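Local coordinates for polyketide biosynthesis 3-hydroxy-3-methylglutaryl-ACP synthase PksG (Bacillus subtilis, PDB 4YXT), which catalyses the aldol condensation of acetyl-AcpK with a carrier-bound beta-ketothioester polyketide intermediate during biosynthesis of the antibiotic bacillaene, at residues A[35-40]-A[251-256]; A[260-265]-A[274-279]; A[198-203]-A[214-219]; A[113-118]-A[331-336]. The protein carries 1 engineered substitution. All coordinates share one frame; numbering follows the deposited sequence.

Contact 1: A[35-40]-A[251-256]; sequences ENLLMK and TPFGGM
Leu37 and Gly255 are joined by the one normal hydrogen bond of this contact: the amide N of Gly255 reaches Leu37 O at 2.6 Å, short but bent (143° at the hydrogen). The donor lies well above the carbonyl plane, and the neighbouring amide of Gly254, though close to the same oxygen, has too poor an angle to bond. A second polar touch comes from Met39. Its chain folds back at chi2 (-53°) and again at chi3, which sets SD 3.5 Å from Gly254 N in a weak hydrogen bond. Gly255 also offers a CA-H to Asn36 O, with CA 3.4 Å from the oxygen.

Apolar contacts fill in round these bonds. The Phe253 ring turns its edge to the 35-40 backbone, with CD2 3.7 Å from Leu37 O, the oxygen lying in the ring plane. Leu37 CD2 lies above one face, toward the rim, 4.0 Å from Phe253 CD2, with Met256 CB over the other face. Met39 CG comes in at about a right angle against Phe253 CB. Leu38, at positive phi just past its helix, lays CB and CD1 along the glycine backbone.

The end of helix 31-37 thus meets the start of helix 254-267, where Phe253 holds the N-cap position and the first-turn amide of Gly255 finds an acceptor in another helix's carbonyl. The neighbouring Pro252 packs close to His250, an active-site residue by similarity.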
loop_
_atom_site.group_PDB
_atom_site.type_symbol
_atom_site.label_atom_id
_atom_site.label_comp_id
_atom_site.label_asym_id
_atom_site.label_seq_id
_atom_site.Cartn_x
_atom_site.Cartn_y
_atom_site.Cartn_z
ATOM N N GLU A 35 4.229 31.539 16.322
ATOM C CA GLU A 35 5.658 31.714 16.038
ATOM C C GLU A 35 6.429 30.476 16.461
ATOM O O GLU A 35 7.487 30.160 15.916
ATOM C CB GLU A 35 6.226 32.962 16.751
ATOM C CG GLU A 35 5.705 34.286 16.204
ATOM C CD GLU A 35 6.404 35.534 16.768
ATOM O OE1 GLU A 35 5.935 36.653 16.475
ATOM O OE2 GLU A 35 7.427 35.439 17.475
ATOM N N ASN A 36 5.901 29.779 17.448
ATOM C CA ASN A 36 6.516 28.547 17.908
ATOM C C ASN A 36 6.370 27.381 16.940
ATOM O O ASN A 36 7.184 26.514 16.950
ATOM C CB ASN A 36 5.988 28.191 19.287
ATOM C CG ASN A 36 6.669 29.005 20.376
ATOM O OD1 ASN A 36 7.900 28.946 20.530
ATOM N ND2 ASN A 36 5.880 29.775 21.137
ATOM N N LEU A 37 5.349 27.371 16.103
ATOM C CA LEU A 37 5.270 26.424 14.952
ATOM C C LEU A 37 6.528 26.421 14.044
ATOM O O LEU A 37 7.031 25.354 13.630
ATOM C CB LEU A 37 4.098 26.794 14.084
ATOM C CG LEU A 37 2.765 26.940 14.809
ATOM C CD1 LEU A 37 1.703 27.328 13.799
ATOM C CD2 LEU A 37 2.406 25.648 15.550
ATOM N N LEU A 38 7.023 27.626 13.747
ATOM C CA LEU A 38 8.196 27.855 12.904
ATOM C C LEU A 38 7.877 27.587 11.444
ATOM O O LEU A 38 8.608 26.878 10.768
ATOM C CB LEU A 38 9.399 27.001 13.345
ATOM C CG LEU A 38 9.977 27.109 14.756
ATOM C CD1 LEU A 38 11.223 26.227 14.901
ATOM C CD2 LEU A 38 10.333 28.511 15.215
ATOM N N MET A 39 6.785 28.141 10.967
ATOM C CA MET A 39 6.321 27.926 9.595
ATOM C C MET A 39 6.168 29.267 8.864
ATOM O O MET A 39 5.963 30.276 9.496
ATOM C CB MET A 39 5.019 27.131 9.627
ATOM C CG MET A 39 5.213 25.710 10.185
ATOM S SD MET A 39 6.509 24.694 9.386
ATOM C CE MET A 39 5.476 23.546 8.465
ATOM N N LYS A 40 6.312 29.290 7.539
ATOM C CA LYS A 40 6.244 30.569 6.797
ATOM C C LYS A 40 5.329 30.500 5.626
ATOM O O LYS A 40 4.645 31.450 5.355
ATOM C CB LYS A 40 7.627 31.038 6.305
ATOM C CG LYS A 40 8.756 30.903 7.319
ATOM C CD LYS A 40 10.107 30.853 6.642
ATOM C CE LYS A 40 10.611 32.249 6.277
ATOM N NZ LYS A 40 12.037 32.188 5.784
ATOM N N THR A 251 8.465 16.005 9.517
ATOM C CA THR A 251 8.292 17.414 9.879
ATOM C C THR A 251 6.836 17.870 9.629
ATOM O O THR A 251 6.500 18.365 8.539
ATOM C CB THR A 251 9.284 18.303 9.092
ATOM O OG1 THR A 251 10.609 17.757 9.190
ATOM C CG2 THR A 251 9.320 19.718 9.631
ATOM N N PRO A 252 5.959 17.708 10.631
ATOM C CA PRO A 252 4.619 18.262 10.473
ATOM C C PRO A 252 4.613 19.770 10.702
ATOM O O PRO A 252 3.785 20.479 10.132
ATOM C CB PRO A 252 3.799 17.538 11.531
ATOM C CG PRO A 252 4.761 17.088 12.566
ATOM C CD PRO A 252 6.112 16.972 11.899
ATOM N N PHE A 253 5.517 20.243 11.550
ATOM C CA PHE A 253 5.901 21.667 11.591
ATOM C C PHE A 253 7.263 21.751 12.241
ATOM O O PHE A 253 7.654 20.869 12.949
ATOM C CB PHE A 253 4.862 22.560 12.275
ATOM C CG PHE A 253 4.397 22.073 13.608
ATOM C CD1 PHE A 253 3.452 21.049 13.700
ATOM C CD2 PHE A 253 4.879 22.634 14.773
ATOM C CE1 PHE A 253 3.005 20.598 14.928
ATOM C CE2 PHE A 253 4.439 22.170 16.014
ATOM C CZ PHE A 253 3.489 21.173 16.090
ATOM N N GLY A 254 7.998 22.798 11.933
ATOM C CA GLY A 254 9.346 22.960 12.445
ATOM C C GLY A 254 9.486 22.882 13.942
ATOM O O GLY A 254 10.486 22.359 14.465
ATOM N N GLY A 255 8.503 23.430 14.635
ATOM C CA GLY A 255 8.529 23.470 16.091
ATOM C C GLY A 255 8.457 22.100 16.716
ATOM O O GLY A 255 9.071 21.884 17.737
ATOM N N MET A 256 7.737 21.174 16.078
ATOM C CA MET A 256 7.652 19.771 16.528
ATOM C C MET A 256 9.047 19.163 16.490
ATOM O O MET A 256 9.539 18.577 17.443
ATOM C CB MET A 256 6.725 18.968 15.597
ATOM C CG MET A 256 6.631 17.477 15.913
ATOM S SD MET A 256 5.592 17.269 17.369
ATOM C CE MET A 256 3.979 17.492 16.605
#

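Contact 2: A[260-265]-A[274-279]; sequences AHRTMM and SGIETD
His261 and Asp279 face each other almost in one plane, the imidazole and carboxylate only 16° apart. NE2 points at Asp279 OD2 in a nearly straight hydrogen bond; the modelled 2.5 Å is very short, and its exact length deserves caution. His261 gets there by extending CG away from its own backbone N (chi1 169°), which carries the ring across to the other helix. Further round the ring edge, CE1 lies 3.3 Å from Ile276 O, in the ring plane, so two oxygens of helix 273-283 line this edge.

Met265, one turn on, lays CG over one face of the His261 ring, offset toward the rim. Bent at chi2 and chi3, its chain then crosses Asp279 at about a right angle and brings CE to 3.2 Å from OD2, a tight fit. Ile276 slides past His261 in the opposite direction: CG2 meets the ring at CE1, 4.0 Å away, and CG1 rests against Met265 CB. At the outer border, the Arg262 guanidinium and the Glu277 carboxylate are tilted 48° to each other; with NH1 4.0 Å from OE2, the charges may attract without forming a salt bridge.

Asp279 has a second partner in Arg283, which makes a salt bridge to OD1. The two short helical segments cross at 128° with axes 10.2 Å apart, and on another side helix 254-267 packs through Ala260 and Met264 against helix 213-234.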
loop_
_atom_site.group_PDB
_atom_site.type_symbol
_atom_site.label_atom_id
_atom_site.label_comp_id
_atom_site.label_asym_id
_atom_site.label_seq_id
_atom_site.Cartn_x
_atom_site.Cartn_y
_atom_site.Cartn_z
ATOM N N ALA A 260 11.525 17.676 19.499
ATOM C CA ALA A 260 11.970 16.282 19.560
ATOM C C ALA A 260 13.456 16.146 19.522
ATOM O O ALA A 260 13.998 15.272 20.181
ATOM C CB ALA A 260 11.385 15.473 18.426
ATOM N N HIS A 261 14.146 16.984 18.754
ATOM C CA HIS A 261 15.623 16.957 18.812
ATOM C C HIS A 261 16.123 17.249 20.246
ATOM O O HIS A 261 17.019 16.588 20.721
ATOM C CB HIS A 261 16.258 17.939 17.788
ATOM C CG HIS A 261 17.733 18.140 17.972
ATOM N ND1 HIS A 261 18.257 19.192 18.699
ATOM C CD2 HIS A 261 18.794 17.414 17.548
ATOM C CE1 HIS A 261 19.572 19.122 18.691
ATOM N NE2 HIS A 261 19.932 18.052 18.004
ATOM N N ARG A 262 15.517 18.219 20.922
ATOM C CA ARG A 262 15.895 18.560 22.321
ATOM C C ARG A 262 15.682 17.385 23.279
ATOM O O ARG A 262 16.515 17.106 24.102
ATOM C CB ARG A 262 15.069 19.758 22.794
ATOM C CG ARG A 262 15.308 20.187 24.233
ATOM C CD ARG A 262 14.952 21.657 24.398
ATOM N NE ARG A 262 13.679 22.010 23.736
ATOM C CZ ARG A 262 13.509 22.899 22.741
ATOM N NH1 ARG A 262 14.528 23.596 22.227
ATOM N NH2 ARG A 262 12.285 23.104 22.247
ATOM N N THR A 263 14.537 16.712 23.147
ATOM C CA THR A 263 14.189 15.560 23.922
ATOM C C THR A 263 15.218 14.492 23.686
ATOM O O THR A 263 15.824 14.010 24.629
ATOM C CB THR A 263 12.803 15.067 23.519
ATOM O OG1 THR A 263 11.853 16.142 23.666
ATOM C CG2 THR A 263 12.367 13.907 24.377
ATOM N N MET A 264 15.484 14.143 22.425
ATOM C CA MET A 264 16.460 13.065 22.141
ATOM C C MET A 264 17.840 13.341 22.701
ATOM O O MET A 264 18.485 12.445 23.274
ATOM C CB MET A 264 16.590 12.812 20.634
ATOM C CG MET A 264 15.362 12.175 20.015
ATOM S SD MET A 264 14.985 10.577 20.770
ATOM C CE MET A 264 16.291 9.497 20.196
ATOM N N MET A 265 18.320 14.568 22.481
ATOM C CA MET A 265 19.681 14.947 22.909
ATOM C C MET A 265 19.845 14.867 24.428
ATOM O O MET A 265 20.899 14.474 24.893
ATOM C CB MET A 265 20.036 16.378 22.465
ATOM C CG MET A 265 20.308 16.516 20.994
ATOM S SD MET A 265 21.687 15.501 20.391
ATOM C CE MET A 265 20.810 15.050 18.909
ATOM N N SER A 274 23.508 24.950 25.559
ATOM C CA SER A 274 24.048 25.636 24.422
ATOM C C SER A 274 24.587 24.632 23.423
ATOM O O SER A 274 24.674 24.929 22.251
ATOM C CB SER A 274 25.104 26.641 24.855
ATOM O OG SER A 274 26.100 26.032 25.634
ATOM N N GLY A 275 24.977 23.460 23.922
ATOM C CA GLY A 275 25.358 22.323 23.088
ATOM C C GLY A 275 24.173 21.783 22.316
ATOM O O GLY A 275 24.362 21.301 21.210
ATOM N N ILE A 276 22.959 21.909 22.867
ATOM C CA ILE A 276 21.777 21.435 22.181
ATOM C C ILE A 276 21.380 22.332 21.012
ATOM O O ILE A 276 20.982 21.829 19.955
ATOM C CB ILE A 276 20.555 21.280 23.093
ATOM C CG1 ILE A 276 20.755 20.121 24.042
ATOM C CG2 ILE A 276 19.313 21.008 22.254
ATOM C CD1 ILE A 276 19.648 19.989 25.072
ATOM N N GLU A 277 21.419 23.645 21.216
ATOM C CA GLU A 277 21.105 24.583 20.123
ATOM C C GLU A 277 22.203 24.510 19.076
ATOM O O GLU A 277 21.967 24.632 17.893
ATOM C CB GLU A 277 20.988 26.004 20.656
ATOM C CG GLU A 277 19.757 26.221 21.534
ATOM C CD GLU A 277 18.447 26.226 20.753
ATOM O OE1 GLU A 277 18.487 26.133 19.508
ATOM O OE2 GLU A 277 17.362 26.326 21.383
ATOM N N THR A 278 23.415 24.277 19.526
ATOM C CA THR A 278 24.542 24.163 18.615
ATOM C C THR A 278 24.309 22.963 17.660
ATOM O O THR A 278 24.398 23.080 16.436
ATOM C CB THR A 278 25.855 24.049 19.422
ATOM O OG1 THR A 278 26.032 25.258 20.179
ATOM C CG2 THR A 278 27.052 23.853 18.519
ATOM N N ASP A 279 23.986 21.822 18.255
ATOM C CA ASP A 279 23.668 20.664 17.511
ATOM C C ASP A 279 22.413 20.868 16.604
ATOM O O ASP A 279 22.389 20.403 15.481
ATOM C CB ASP A 279 23.516 19.498 18.498
ATOM C CG ASP A 279 23.464 18.185 17.816
ATOM O OD1 ASP A 279 24.482 17.728 17.284
ATOM O OD2 ASP A 279 22.383 17.619 17.801
#

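Contact 3: A[198-203]-A[214-219]; sequences VMDTCR and DLSLMS
Asp200 OD2 sits beside Ser219 OG at 3.2 Å, but no bond joins the two directly. Both are hydrogen-bonded to the Tyr326 hydroxyl, which links the loop to the helix as a shared partner, and Ser328 OG adds a weak bond to the same carboxylate oxygen. Asp200 is turned into place by its first torsion: chi1 of 51° puts the carboxylate between backbone N and carbonyl carbon, with OD2 3.5 Å from Ser216 CA, close over the helix surface. The Ser219 hydroxyl also lies within bonding distance of the Leu215 and Ser216 carbonyls of its own helix.

Around this polar centre the packing is close. Ser216 OG comes 3.0 Å from the methyl CG2 of Thr201, closer than usual and of doubtful exact length, and 3.4 Å from Asp200 CB; its hydrogen bond goes instead to Asp212 O. Thr201 bonds in turn to Ser328 OG. Leu215 closes the other flank, its CD2 branch resting 4.0 Å from Asp200 CA and 3.9 Å from Met199 O.

Topologically this is a beta-hairpin followed by a helix: strands 201-205 and 208-211 pair antiparallel, and helix 213-234 folds back against the loop entering the first. The hairpin borders the dimer interface, where Arg203 N bonds Asp86 of the second subunit. Thr201 lies about 6 Å, side chain to side chain, from Cys114, the acyl-thioester residue by similarity, beside the probable active site.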
loop_
_atom_site.group_PDB
_atom_site.type_symbol
_atom_site.label_atom_id
_atom_site.label_comp_id
_atom_site.label_asym_id
_atom_site.label_seq_id
_atom_site.Cartn_x
_atom_site.Cartn_y
_atom_site.Cartn_z
ATOM N N VAL A 198 -2.610 3.202 17.821
ATOM C CA VAL A 198 -3.001 4.363 18.639
ATOM C C VAL A 198 -3.884 5.253 17.794
ATOM O O VAL A 198 -3.693 5.346 16.592
ATOM C CB VAL A 198 -1.800 5.248 19.045
ATOM C CG1 VAL A 198 -1.180 4.728 20.290
ATOM C CG2 VAL A 198 -0.764 5.361 17.943
ATOM N N MET A 199 -4.858 5.899 18.405
ATOM C CA MET A 199 -5.799 6.704 17.641
ATOM C C MET A 199 -5.421 8.163 17.706
ATOM O O MET A 199 -6.218 8.965 18.131
ATOM C CB MET A 199 -7.210 6.560 18.205
ATOM C CG MET A 199 -7.953 5.318 17.746
ATOM S SD MET A 199 -8.265 5.112 15.965
ATOM C CE MET A 199 -9.323 6.513 15.621
ATOM N N ASP A 200 -4.243 8.530 17.244
ATOM C CA ASP A 200 -3.804 9.916 17.400
ATOM C C ASP A 200 -4.334 10.821 16.303
ATOM O O ASP A 200 -4.802 11.934 16.574
ATOM C CB ASP A 200 -2.282 10.037 17.593
ATOM C CG ASP A 200 -1.464 9.291 16.530
ATOM O OD1 ASP A 200 -1.963 8.326 15.939
ATOM O OD2 ASP A 200 -0.325 9.699 16.280
ATOM N N THR A 201 -4.272 10.363 15.064
ATOM C CA THR A 201 -4.869 11.095 13.983
ATOM C C THR A 201 -5.242 10.111 12.863
ATOM O O THR A 201 -4.574 9.088 12.664
ATOM C CB THR A 201 -3.938 12.192 13.411
ATOM O OG1 THR A 201 -3.085 11.608 12.443
ATOM C CG2 THR A 201 -3.071 12.905 14.468
ATOM N N CYS A 202 -6.309 10.444 12.143
ATOM C CA CYS A 202 -6.866 9.599 11.110
ATOM C C CYS A 202 -7.696 10.404 10.122
ATOM O O CYS A 202 -7.992 11.614 10.352
ATOM C CB CYS A 202 -7.747 8.492 11.733
ATOM S SG CYS A 202 -9.117 9.067 12.756
ATOM N N ARG A 203 -8.057 9.720 9.034
ATOM C CA ARG A 203 -8.916 10.247 7.941
ATOM C C ARG A 203 -10.111 9.309 7.659
ATOM O O ARG A 203 -10.214 8.644 6.601
ATOM C CB ARG A 203 -8.115 10.489 6.688
ATOM C CG ARG A 203 -7.088 11.604 6.832
ATOM C CD ARG A 203 -6.476 11.930 5.463
ATOM N NE ARG A 203 -5.782 13.212 5.439
ATOM C CZ ARG A 203 -5.328 13.813 4.331
ATOM N NH1 ARG A 203 -5.456 13.220 3.141
ATOM N NH2 ARG A 203 -4.704 14.995 4.414
ATOM N N ASP A 214 -2.274 16.303 21.392
ATOM C CA ASP A 214 -1.453 15.920 22.531
ATOM C C ASP A 214 -1.036 14.448 22.423
ATOM O O ASP A 214 0.124 14.086 22.678
ATOM C CB ASP A 214 -2.199 16.195 23.846
ATOM C CG ASP A 214 -1.302 16.036 25.088
ATOM O OD1 ASP A 214 -0.482 16.952 25.355
ATOM O OD2 ASP A 214 -1.433 15.006 25.808
ATOM N N LEU A 215 -1.956 13.589 22.012
ATOM C CA LEU A 215 -1.585 12.184 21.802
ATOM C C LEU A 215 -0.537 11.970 20.700
ATOM O O LEU A 215 0.447 11.213 20.902
ATOM C CB LEU A 215 -2.839 11.379 21.484
ATOM C CG LEU A 215 -2.685 9.878 21.612
ATOM C CD1 LEU A 215 -2.186 9.528 23.003
ATOM C CD2 LEU A 215 -4.027 9.220 21.293
ATOM N N SER A 216 -0.743 12.611 19.544
ATOM C CA SER A 216 0.199 12.482 18.396
ATOM C C SER A 216 1.582 12.871 18.803
ATOM O O SER A 216 2.577 12.198 18.455
ATOM C CB SER A 216 -0.213 13.348 17.198
ATOM O OG SER A 216 -1.622 13.293 17.021
ATOM N N LEU A 217 1.643 13.956 19.573
ATOM C CA LEU A 217 2.911 14.450 20.092
ATOM C C LEU A 217 3.636 13.414 20.955
ATOM O O LEU A 217 4.817 13.109 20.725
ATOM C CB LEU A 217 2.688 15.783 20.839
ATOM C CG LEU A 217 3.906 16.270 21.637
ATOM C CD1 LEU A 217 5.129 16.323 20.737
ATOM C CD2 LEU A 217 3.615 17.624 22.303
ATOM N N MET A 218 2.932 12.837 21.924
ATOM C CA MET A 218 3.502 11.808 22.794
ATOM C C MET A 218 3.923 10.616 21.975
ATOM O O MET A 218 4.999 10.061 22.224
ATOM C CB MET A 218 2.509 11.260 23.829
ATOM C CG MET A 218 2.411 11.881 25.198
ATOM S SD MET A 218 1.051 10.995 26.056
ATOM C CE MET A 218 -0.297 12.181 26.060
ATOM N N SER A 219 3.054 10.140 21.066
ATOM C CA SER A 219 3.419 8.939 20.287
ATOM C C SER A 219 4.614 9.192 19.331
ATOM O O SER A 219 5.597 8.428 19.296
ATOM C CB SER A 219 2.221 8.332 19.589
ATOM O OG SER A 219 1.548 9.282 18.808
#

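Contact 4: A[113-118]-A[331-336]; sequences ACYSGT and CSEFYS
Tyr115 and Glu333 make the main polar bond, the phenol OH giving its proton to OE2 at 2.8 Å. The hydroxyl meets that oxygen nearly along its C-O axis, with OE2 in the plane of the ring although the carboxylate itself is turned 34° to it. Tyr115 reaches across because CG extends away from the backbone N (chi1 177°), and Glu333, drawn out straight beyond CG, comes to meet it. Cys331 lies over one face of the same ring: SG stands 4.1 Å from the ring centroid, 21° off the normal, in a sulfur-aromatic contact, and its CB makes a CH-pi contact alongside. Glu333 CB touches the ring edge, 3.7 Å from CE1, so the tyrosine is held at face, edge and tip by one strand.

Three residues further on, Thr118 OG1 shares a hydrogen bond with Tyr335 OH at 3.1 Å, either of which could donate; its methyl CG2 packs 3.8 Å from Tyr335 CE1.

In the next shell, Glu333 OE1 forms a salt bridge with Arg106 of the second subunit, which also packs on Tyr115; this positive charge would probably favour an ionised Glu333. Ser325 OG adds a weak bond to Thr118.

Cys114, the acyl-thioester nucleophile by similarity, lies near the start of helix 116-130, as in other thiolase-like enzymes. That helix rests on strand 331-339, which runs between strands 184-195 and 319-327, while Ser332 and Phe334 point away from it to pack against helix 213-234.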
loop_
_atom_site.group_PDB
_atom_site.type_symbol
_atom_site.label_atom_id
_atom_site.label_comp_id
_atom_site.label_asym_id
_atom_site.label_seq_id
_atom_site.Cartn_x
_atom_site.Cartn_y
_atom_site.Cartn_z
ATOM N N ALA A 113 -0.586 6.455 6.829
ATOM C CA ALA A 113 -0.474 7.873 7.166
ATOM C C ALA A 113 0.889 8.345 6.757
ATOM O O ALA A 113 1.316 7.993 5.674
ATOM C CB ALA A 113 -0.786 8.133 8.653
ATOM N N CYS A 114 1.588 9.086 7.603
ATOM C CA CYS A 114 2.763 9.791 7.163
ATOM C C CYS A 114 3.996 8.845 6.980
ATOM O O CYS A 114 5.016 9.256 6.423
ATOM C CB CYS A 114 3.102 10.873 8.199
ATOM S SG CYS A 114 1.636 11.793 8.850
ATOM N N TYR A 115 3.873 7.602 7.381
ATOM C CA TYR A 115 4.966 6.570 7.248
ATOM C C TYR A 115 4.974 5.946 5.838
ATOM O O TYR A 115 5.932 5.273 5.414
ATOM C CB TYR A 115 4.731 5.473 8.346
ATOM C CG TYR A 115 5.674 4.346 8.302
ATOM C CD1 TYR A 115 6.988 4.520 8.677
ATOM C CD2 TYR A 115 5.283 3.114 7.826
ATOM C CE1 TYR A 115 7.896 3.473 8.588
ATOM C CE2 TYR A 115 6.172 2.061 7.753
ATOM C CZ TYR A 115 7.467 2.247 8.115
ATOM O OH TYR A 115 8.367 1.185 8.035
ATOM N N SER A 116 3.922 6.227 5.089
ATOM C CA SER A 116 3.754 5.638 3.788
ATOM C C SER A 116 5.007 5.779 2.910
ATOM O O SER A 116 5.386 4.862 2.243
ATOM C CB SER A 116 2.547 6.256 3.099
ATOM O OG SER A 116 2.903 7.577 2.719
ATOM N N GLY A 117 5.638 6.945 2.961
ATOM C CA GLY A 117 6.718 7.280 2.141
ATOM C C GLY A 117 7.861 6.312 2.406
ATOM O O GLY A 117 8.357 5.690 1.485
ATOM N N THR A 118 8.234 6.183 3.670
ATOM C CA THR A 118 9.266 5.251 4.101
ATOM C C THR A 118 9.001 3.771 3.806
ATOM O O THR A 118 9.944 2.974 3.495
ATOM C CB THR A 118 9.464 5.457 5.618
ATOM O OG1 THR A 118 10.112 6.716 5.812
ATOM C CG2 THR A 118 10.281 4.363 6.231
ATOM N N CYS A 331 2.964 3.779 12.954
ATOM C CA CYS A 331 4.215 3.030 12.657
ATOM C C CYS A 331 5.342 4.041 12.491
ATOM O O CYS A 331 5.072 5.221 12.154
ATOM C CB CYS A 331 4.109 2.101 11.385
ATOM S SG CYS A 331 5.433 0.837 11.330
ATOM N N SER A 332 6.582 3.589 12.700
ATOM C CA SER A 332 7.714 4.471 12.637
ATOM C C SER A 332 9.013 3.716 12.329
ATOM O O SER A 332 9.068 2.500 12.418
ATOM C CB SER A 332 7.852 5.280 13.943
ATOM O OG SER A 332 8.111 4.492 15.089
ATOM N N GLU A 333 10.047 4.453 11.924
ATOM C CA GLU A 333 11.308 3.854 11.564
ATOM C C GLU A 333 12.461 4.877 11.603
ATOM O O GLU A 333 12.303 6.002 11.150
ATOM C CB GLU A 333 11.270 3.222 10.174
ATOM C CG GLU A 333 12.545 2.386 9.799
ATOM C CD GLU A 333 12.328 1.399 8.605
ATOM O OE1 GLU A 333 13.309 0.827 8.074
ATOM O OE2 GLU A 333 11.170 1.156 8.171
ATOM N N PHE A 334 13.624 4.425 12.093
ATOM C CA PHE A 334 14.825 5.189 12.044
ATOM C C PHE A 334 15.797 4.435 11.199
ATOM O O PHE A 334 16.047 3.279 11.441
ATOM C CB PHE A 334 15.399 5.407 13.445
ATOM C CG PHE A 334 16.622 6.242 13.453
ATOM C CD1 PHE A 334 17.881 5.657 13.364
ATOM C CD2 PHE A 334 16.529 7.622 13.533
ATOM C CE1 PHE A 334 19.008 6.443 13.348
ATOM C CE2 PHE A 334 17.666 8.423 13.533
ATOM C CZ PHE A 334 18.902 7.844 13.420
ATOM N N TYR A 335 16.408 5.118 10.254
ATOM C CA TYR A 335 17.397 4.505 9.424
ATOM C C TYR A 335 18.376 5.560 8.940
ATOM O O TYR A 335 18.182 6.743 9.163
ATOM C CB TYR A 335 16.712 3.866 8.206
ATOM C CG TYR A 335 15.748 4.734 7.426
ATOM C CD1 TYR A 335 14.543 5.130 7.955
ATOM C CD2 TYR A 335 16.047 5.132 6.121
ATOM C CE1 TYR A 335 13.647 5.885 7.218
ATOM C CE2 TYR A 335 15.170 5.890 5.382
ATOM C CZ TYR A 335 13.974 6.259 5.930
ATOM O OH TYR A 335 13.108 6.980 5.163
ATOM N N SER A 336 19.428 5.114 8.267
ATOM C CA SER A 336 20.545 5.966 7.962
ATOM C C SER A 336 21.055 5.674 6.584
ATOM O O SER A 336 20.747 4.620 6.009
ATOM C CB SER A 336 21.674 5.755 8.968
ATOM O OG SER A 336 22.178 4.459 8.848
#

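Overall arrangement
Contact 4 is the deep one: all its touching residues are buried, its centre about 11 Å from that of the chain, whereas contacts 1, 2 and 3 are partly buried and the centre of contact 2 lies farthest out, at about 24 Å. Contacts 1 and 2 share helix 254-267, one at its start through backbone amides, the other further along through a histidine-carboxylate bond. Contact 3 relies on hydroxyls and a carboxylate linked through outside partners, while contact 4 combines direct phenol bonds with sulfur over a ring. Contacts 3 and 4 both reach the second subunit. Met256 SD packs 3.5 Å from Leu217 CD1, joining contacts 1 and 3 directly.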